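Local coordinates for protein MtN3/saliva family (Thermodesulfovibrio yellowstonii, PDB 4RNG) that probably carries sugars across the membrane as a SemiSWEET, a small bacterial homologue of the SWEET transporters, at residues 44-55 / 70-81. Numbering follows the deposited sequence.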
ATOM      1  N   PHE C  44       2.022   1.817  -8.480  1.00 19.35           N
ATOM      2  CA  PHE C  44       3.236   1.767  -7.679  1.00 17.24           C
ATOM      3  C   PHE C  44       4.010   3.078  -7.756  1.00 16.86           C
ATOM      4  O   PHE C  44       4.646   3.477  -6.776  1.00 19.80           O
ATOM      5  CB  PHE C  44       4.108   0.593  -8.092  1.00 22.30           C
ATOM      6  CG  PHE C  44       3.611  -0.719  -7.562  1.00 26.58           C
ATOM      7  CD1 PHE C  44       3.793  -1.051  -6.234  1.00 24.05           C
ATOM      8  CD2 PHE C  44       2.922  -1.599  -8.382  1.00 32.07           C
ATOM      9  CE1 PHE C  44       3.316  -2.242  -5.739  1.00 23.33           C
ATOM     10  CE2 PHE C  44       2.447  -2.797  -7.892  1.00 30.78           C
ATOM     11  CZ  PHE C  44       2.644  -3.120  -6.566  1.00 27.32           C
ATOM     12  N   ILE C  45       3.926   3.767  -8.892  1.00 17.00           N
ATOM     13  CA  ILE C  45       4.558   5.073  -9.004  1.00 21.58           C
ATOM     14  C   ILE C  45       4.030   6.007  -7.938  1.00 20.82           C
ATOM     15  O   ILE C  45       4.779   6.562  -7.146  1.00 23.41           O
ATOM     16  CB  ILE C  45       4.287   5.728 -10.363  1.00 40.83           C
ATOM     17  CG1 ILE C  45       5.034   5.030 -11.494  1.00 37.74           C
ATOM     18  CG2 ILE C  45       4.738   7.164 -10.349  1.00 44.96           C
ATOM     19  CD1 ILE C  45       4.700   5.666 -12.856  1.00 28.73           C
ATOM     20  N   PHE C  46       2.717   6.157  -7.917  1.00 21.99           N
ATOM     21  CA  PHE C  46       2.083   7.050  -6.975  1.00 22.49           C
ATOM     22  C   PHE C  46       2.126   6.515  -5.541  1.00 16.54           C
ATOM     23  O   PHE C  46       2.137   7.298  -4.599  1.00 20.23           O
ATOM     24  CB  PHE C  46       0.665   7.340  -7.447  1.00 22.32           C
ATOM     25  CG  PHE C  46       0.626   8.267  -8.632  1.00 22.73           C
ATOM     26  CD1 PHE C  46       0.884   9.616  -8.481  1.00 24.04           C
ATOM     27  CD2 PHE C  46       0.361   7.783  -9.898  1.00 27.77           C
ATOM     28  CE1 PHE C  46       0.871  10.465  -9.567  1.00 29.23           C
ATOM     29  CE2 PHE C  46       0.343   8.631 -10.988  1.00 33.85           C
ATOM     30  CZ  PHE C  46       0.599   9.973 -10.821  1.00 34.89           C
ATOM     31  N   MET C  47       2.114   5.194  -5.373  1.00 16.64           N
ATOM     32  CA  MET C  47       2.246   4.618  -4.043  1.00 25.97           C
ATOM     33  C   MET C  47       3.571   5.096  -3.440  1.00 31.11           C
ATOM     34  O   MET C  47       3.610   5.548  -2.295  1.00 16.07           O
ATOM     35  CB  MET C  47       2.228   3.082  -4.070  1.00 26.30           C
ATOM     36  CG  MET C  47       0.884   2.435  -3.767  1.00 37.41           C
ATOM     37  SD  MET C  47       0.020   3.148  -2.349  1.00 70.60           S
ATOM     38  CE  MET C  47       1.089   2.659  -1.008  1.00 74.06           C
ATOM     39  N   ALA C  48       4.642   5.022  -4.231  1.00 16.01           N
ATOM     40  CA  ALA C  48       5.969   5.413  -3.773  1.00 15.70           C
ATOM     41  C   ALA C  48       5.999   6.843  -3.240  1.00 20.14           C
ATOM     42  O   ALA C  48       6.476   7.076  -2.123  1.00 22.68           O
ATOM     43  CB  ALA C  48       6.980   5.251  -4.890  1.00 15.65           C
ATOM     44  N   ILE C  49       5.487   7.801  -4.013  1.00 15.67           N
ATOM     45  CA  ILE C  49       5.461   9.193  -3.538  1.00 15.64           C
ATOM     46  C   ILE C  49       4.631   9.351  -2.279  1.00 18.77           C
ATOM     47  O   ILE C  49       5.078   9.998  -1.325  1.00 18.61           O
ATOM     48  CB  ILE C  49       4.931  10.168  -4.578  1.00 15.78           C
ATOM     49  CG1 ILE C  49       5.851  10.197  -5.782  1.00 26.43           C
ATOM     50  CG2 ILE C  49       4.858  11.556  -4.002  1.00 28.54           C
ATOM     51  CD1 ILE C  49       5.215   9.578  -6.929  1.00 31.20           C
ATOM     52  N   GLY C  50       3.426   8.765  -2.275  1.00 17.04           N
ATOM     53  CA  GLY C  50       2.553   8.848  -1.123  1.00 16.20           C
ATOM     54  C   GLY C  50       3.243   8.298   0.104  1.00 16.10           C
ATOM     55  O   GLY C  50       3.263   8.932   1.154  1.00 17.62           O
ATOM     56  N   ILE C  51       3.883   7.151  -0.070  1.00 15.96           N
ATOM     57  CA  ILE C  51       4.615   6.484   0.993  1.00 17.45           C
ATOM     58  C   ILE C  51       5.778   7.325   1.508  1.00 16.72           C
ATOM     59  O   ILE C  51       6.041   7.349   2.711  1.00 16.49           O
ATOM     60  CB  ILE C  51       5.141   5.117   0.509  1.00 19.21           C
ATOM     61  CG1 ILE C  51       3.997   4.116   0.510  1.00 16.11           C
ATOM     62  CG2 ILE C  51       6.250   4.590   1.416  1.00 17.40           C
ATOM     63  CD1 ILE C  51       4.421   2.747   0.140  1.00 24.02           C
ATOM     64  N   THR C  52       6.443   8.045   0.610  1.00 15.54           N
ATOM     65  CA  THR C  52       7.473   8.985   1.034  1.00 22.08           C
ATOM     66  C   THR C  52       6.867  10.099   1.904  1.00 18.82           C
ATOM     67  O   THR C  52       7.476  10.538   2.876  1.00 30.75           O
ATOM     68  CB  THR C  52       8.203   9.597  -0.164  1.00 20.29           C
ATOM     69  OG1 THR C  52       7.670  10.907  -0.400  1.00 28.49           O
ATOM     70  N   LEU C  53       5.682  10.580   1.537  1.00 17.76           N
ATOM     71  CA  LEU C  53       4.969  11.547   2.376  1.00 16.17           C
ATOM     72  C   LEU C  53       4.489  10.952   3.705  1.00 16.41           C
ATOM     73  O   LEU C  53       4.497  11.626   4.722  1.00 20.58           O
ATOM     74  CB  LEU C  53       3.784  12.135   1.617  1.00 18.99           C
ATOM     75  CG  LEU C  53       4.140  13.245   0.643  1.00 21.08           C
ATOM     76  CD1 LEU C  53       2.888  13.800  -0.029  1.00 17.65           C
ATOM     77  CD2 LEU C  53       4.819  14.333   1.440  1.00 25.20           C
ATOM     78  N   TRP C  54       4.050   9.695   3.700  1.00 16.91           N
ATOM     79  CA  TRP C  54       3.699   9.029   4.949  1.00 16.64           C
ATOM     80  C   TRP C  54       4.924   8.961   5.873  1.00 20.59           C
ATOM     81  O   TRP C  54       4.813   9.102   7.085  1.00 17.42           O
ATOM     82  CB  TRP C  54       3.178   7.622   4.681  1.00 30.95           C
ATOM     83  CG  TRP C  54       1.743   7.574   4.327  1.00 42.60           C
ATOM     84  CD1 TRP C  54       1.207   7.130   3.155  1.00 31.43           C
ATOM     85  CD2 TRP C  54       0.641   7.981   5.140  1.00 25.01           C
ATOM     86  NE1 TRP C  54      -0.156   7.233   3.192  1.00 24.85           N
ATOM     87  CE2 TRP C  54      -0.532   7.768   4.413  1.00 23.27           C
ATOM     88  CE3 TRP C  54       0.535   8.520   6.432  1.00 24.61           C
ATOM     89  CZ2 TRP C  54      -1.802   8.051   4.910  1.00 22.75           C
ATOM     90  CZ3 TRP C  54      -0.719   8.815   6.929  1.00 26.28           C
ATOM     91  CH2 TRP C  54      -1.873   8.578   6.169  1.00 24.99           C
ATOM     92  N   PHE C  55       6.097   8.741   5.285  1.00 16.25           N
ATOM     93  CA  PHE C  55       7.330   8.789   6.044  1.00 20.09           C
ATOM     94  C   PHE C  55       7.523  10.128   6.763  1.00 23.10           C
ATOM     95  O   PHE C  55       7.760  10.158   7.961  1.00 16.78           O
ATOM     96  CB  PHE C  55       8.524   8.526   5.131  1.00 20.83           C
ATOM     97  CG  PHE C  55       9.821   9.056   5.683  1.00 19.73           C
ATOM     98  CD1 PHE C  55      10.450   8.435   6.753  1.00 18.27           C
ATOM     99  CD2 PHE C  55      10.400  10.191   5.145  1.00 15.83           C
ATOM    100  CE1 PHE C  55      11.633   8.932   7.287  1.00 16.13           C
ATOM    101  CE2 PHE C  55      11.592  10.689   5.668  1.00 19.60           C
ATOM    102  CZ  PHE C  55      12.212  10.049   6.741  1.00 16.07           C
ATOM    103  N   ASN C  70       7.190   2.669   6.221  1.00 16.27           N
ATOM    104  CA  ASN C  70       7.205   3.376   4.960  1.00 27.09           C
ATOM    105  C   ASN C  70       8.564   3.361   4.262  1.00 25.83           C
ATOM    106  O   ASN C  70       8.644   3.114   3.047  1.00 18.19           O
ATOM    107  CB  ASN C  70       6.678   4.789   5.192  1.00 16.07           C
ATOM    108  CG  ASN C  70       5.157   4.805   5.334  1.00 22.58           C
ATOM    109  OD1 ASN C  70       4.441   4.783   4.337  1.00 29.61           O
ATOM    110  ND2 ASN C  70       4.670   4.727   6.553  1.00 16.68           N
ATOM    111  N   LEU C  71       9.638   3.497   5.028  1.00 18.39           N
ATOM    112  CA  LEU C  71      10.967   3.381   4.444  1.00 15.53           C
ATOM    113  C   LEU C  71      11.144   2.021   3.782  1.00 25.30           C
ATOM    114  O   LEU C  71      11.603   1.926   2.650  1.00 15.40           O
ATOM    115  CB  LEU C  71      12.043   3.610   5.490  1.00 16.64           C
ATOM    116  CG  LEU C  71      12.100   5.062   5.972  1.00 22.47           C
ATOM    117  CD1 LEU C  71      13.063   5.240   7.146  1.00 23.97           C
ATOM    118  CD2 LEU C  71      12.423   6.002   4.837  1.00 15.44           C
ATOM    119  N   ILE C  72      10.798   0.966   4.508  1.00 16.96           N
ATOM    120  CA  ILE C  72      10.987  -0.368   4.001  1.00 15.83           C
ATOM    121  C   ILE C  72      10.031  -0.691   2.847  1.00 25.64           C
ATOM    122  O   ILE C  72      10.433  -1.357   1.892  1.00 27.92           O
ATOM    123  CB  ILE C  72      10.854  -1.384   5.141  1.00 25.31           C
ATOM    124  CG1 ILE C  72      11.831  -1.023   6.262  1.00 22.54           C
ATOM    125  CG2 ILE C  72      11.113  -2.801   4.646  1.00 16.28           C
ATOM    126  CD1 ILE C  72      11.518  -1.717   7.535  1.00 28.07           C
ATOM    127  N   SER C  73       8.769  -0.263   2.918  1.00 23.99           N
ATOM    128  CA  SER C  73       7.872  -0.471   1.763  1.00 19.68           C
ATOM    129  C   SER C  73       8.437   0.186   0.502  1.00 18.81           C
ATOM    130  O   SER C  73       8.339  -0.358  -0.588  1.00 17.42           O
ATOM    131  CB  SER C  73       6.460   0.047   2.031  1.00 16.18           C
ATOM    132  OG  SER C  73       5.850  -0.675   3.071  1.00 22.46           O
ATOM    133  N   LEU C  74       9.023   1.367   0.675  1.00 15.59           N
ATOM    134  CA  LEU C  74       9.627   2.116  -0.422  1.00 18.02           C
ATOM    135  C   LEU C  74      10.730   1.316  -1.128  1.00 15.46           C
ATOM    136  O   LEU C  74      10.835   1.340  -2.348  1.00 22.67           O
ATOM    137  CB  LEU C  74      10.179   3.444   0.109  1.00 22.31           C
ATOM    138  CG  LEU C  74      10.590   4.474  -0.931  1.00 24.57           C
ATOM    139  CD1 LEU C  74       9.421   4.709  -1.878  1.00 22.88           C
ATOM    140  CD2 LEU C  74      11.040   5.774  -0.262  1.00 15.02           C
ATOM    141  N   ILE C  75      11.572   0.635  -0.357  1.00 15.46           N
ATOM    142  CA  ILE C  75      12.566  -0.254  -0.924  1.00 15.56           C
ATOM    143  C   ILE C  75      11.919  -1.361  -1.723  1.00 19.29           C
ATOM    144  O   ILE C  75      12.315  -1.640  -2.852  1.00 24.83           O
ATOM    145  CB  ILE C  75      13.463  -0.871   0.153  1.00 26.21           C
ATOM    146  CG1 ILE C  75      14.412   0.196   0.713  1.00 21.18           C
ATOM    147  CG2 ILE C  75      14.305  -1.986  -0.447  1.00 15.81           C
ATOM    148  CD1 ILE C  75      14.410   0.319   2.202  1.00 27.82           C
ATOM    149  N   LEU C  76      10.913  -1.989  -1.131  1.00 19.43           N
ATOM    150  CA  LEU C  76      10.254  -3.112  -1.777  1.00 21.44           C
ATOM    151  C   LEU C  76       9.483  -2.659  -3.021  1.00 21.59           C
ATOM    152  O   LEU C  76       9.489  -3.332  -4.055  1.00 16.75           O
ATOM    153  CB  LEU C  76       9.330  -3.813  -0.771  1.00 18.64           C
ATOM    154  CG  LEU C  76      10.037  -4.467   0.426  1.00 20.13           C
ATOM    155  CD1 LEU C  76       9.027  -5.012   1.407  1.00 16.84           C
ATOM    156  CD2 LEU C  76      11.025  -5.563   0.005  1.00 18.13           C
ATOM    157  N   ILE C  77       8.861  -1.485  -2.930  1.00 20.66           N
ATOM    158  CA  ILE C  77       8.103  -0.951  -4.055  1.00 24.82           C
ATOM    159  C   ILE C  77       9.025  -0.627  -5.202  1.00 30.28           C
ATOM    160  O   ILE C  77       8.717  -0.919  -6.358  1.00 31.90           O
ATOM    161  CB  ILE C  77       7.297   0.281  -3.665  1.00 16.17           C
ATOM    162  CG1 ILE C  77       5.971  -0.173  -3.069  1.00 16.41           C
ATOM    163  CG2 ILE C  77       6.992   1.142  -4.870  1.00 16.20           C
ATOM    164  CD1 ILE C  77       5.092   0.966  -2.638  1.00 18.18           C
ATOM    165  N   PHE C  78      10.186  -0.069  -4.876  1.00 26.50           N
ATOM    166  CA  PHE C  78      11.173   0.180  -5.899  1.00 21.33           C
ATOM    167  C   PHE C  78      11.578  -1.116  -6.611  1.00 21.65           C
ATOM    168  O   PHE C  78      11.773  -1.104  -7.827  1.00 19.84           O
ATOM    169  CB  PHE C  78      12.402   0.858  -5.330  1.00 18.22           C
ATOM    170  CG  PHE C  78      13.524   0.906  -6.293  1.00 18.47           C
ATOM    171  CD1 PHE C  78      13.519   1.834  -7.322  1.00 15.90           C
ATOM    172  CD2 PHE C  78      14.567   0.012  -6.199  1.00 18.74           C
ATOM    173  CE1 PHE C  78      14.546   1.872  -8.230  1.00 20.00           C
ATOM    174  CE2 PHE C  78      15.604   0.044  -7.111  1.00 22.94           C
ATOM    175  CZ  PHE C  78      15.588   0.975  -8.127  1.00 22.22           C
ATOM    176  N   LEU C  79      11.731  -2.220  -5.888  1.00 16.56           N
ATOM    177  CA  LEU C  79      12.040  -3.470  -6.586  1.00 21.14           C
ATOM    178  C   LEU C  79      11.022  -3.761  -7.645  1.00 17.41           C
ATOM    179  O   LEU C  79      11.370  -4.083  -8.770  1.00 27.60           O
ATOM    180  CB  LEU C  79      12.095  -4.678  -5.649  1.00 20.14           C
ATOM    181  CG  LEU C  79      13.452  -5.102  -5.133  1.00 27.76           C
ATOM    182  CD1 LEU C  79      14.077  -3.978  -4.353  1.00 35.31           C
ATOM    183  CD2 LEU C  79      13.253  -6.324  -4.279  1.00 29.06           C
ATOM    184  N   ILE C  80       9.756  -3.630  -7.261  1.00 23.89           N
ATOM    185  CA  ILE C  80       8.642  -3.935  -8.131  1.00 17.82           C
ATOM    186  C   ILE C  80       8.657  -3.035  -9.349  1.00 17.88           C
ATOM    187  O   ILE C  80       8.467  -3.518 -10.465  1.00 18.38           O
ATOM    188  CB  ILE C  80       7.303  -3.812  -7.380  1.00 17.79           C
ATOM    189  CG1 ILE C  80       7.193  -4.962  -6.373  1.00 22.95           C
ATOM    190  CG2 ILE C  80       6.140  -3.857  -8.338  1.00 18.23           C
ATOM    191  CD1 ILE C  80       6.108  -4.775  -5.337  1.00 17.85           C
ATOM    192  N   ILE C  81       8.896  -1.742  -9.142  1.00 17.43           N
ATOM    193  CA  ILE C  81       8.985  -0.802 -10.263  1.00 30.96           C
ATOM    194  C   ILE C  81      10.116  -1.212 -11.226  1.00 30.46           C
ATOM    195  O   ILE C  81       9.945  -1.215 -12.448  1.00 29.14           O
ATOM    196  CB  ILE C  81       9.216   0.645  -9.769  1.00 19.80           C
ATOM    197  CG1 ILE C  81       7.997   1.132  -8.986  1.00 16.82           C
ATOM    198  CG2 ILE C  81       9.508   1.582 -10.937  1.00 17.07           C
ATOM    199  CD1 ILE C  81       8.153   2.531  -8.401  1.00 16.40           C
TER
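Ile51 and Ile77 meet tip to tip midway along two antiparallel helices, their CD1 methyls 3.4 Å apart. Each is a knob in the other helix's hole: Ile51 settles among Asn70, Ser73, Leu74 and Ile77, while Ile77 enters the hollow formed by Phe44, Met47, Ala48 and Ile51. Beta-branched isoleucine suits both places, because its two arms part. In Ile77, CG1 lies anti to the carbonyl carbon (chi1 -85°) and carries CD1 to Ile51 and Met47 CB, whereas CG2 turns back to Phe44 O and Ala48. Ala48 CA lies 6.0 Å from Leu74 CA, and its short methyl meets Leu74 CD1. Toward one end, Ile80 places CG2 over the centre of the Phe44 ring, 3.8 Å from its centroid, a CH-pi contact, while Ile77 CG1 meets that ring at its edge. At the other end Leu71 CD2 lies over a face of Phe55. These residues pack helix 41-60 against helix 64-87, consecutive helices, both predicted to span the membrane, in the three-helix bundle of a SemiSWEET protomer. The axes of segments 44-55 and 70-81 approach to 8.9 Å, crossing at -162°. No hydrogen bond links the two segments. Asn70 OD1 meets Trp54 CB at 3.1 Å and Ile51 CG2 at 3.4 Å; an amide suits this place because ND2 hydrogen-bonds Val66 O while the carbonyl side packs against carbon. Ser73 OG similarly joins Ala69 O and Thr20 OG1, tying helix 64-87 to helix 7-21. Leu23 of helix 23-33 packs on Phe44, Ile77 and Ile80, and Trp54 NE1 is hydrogen-bonded to Thr19 OG1 of the second subunit.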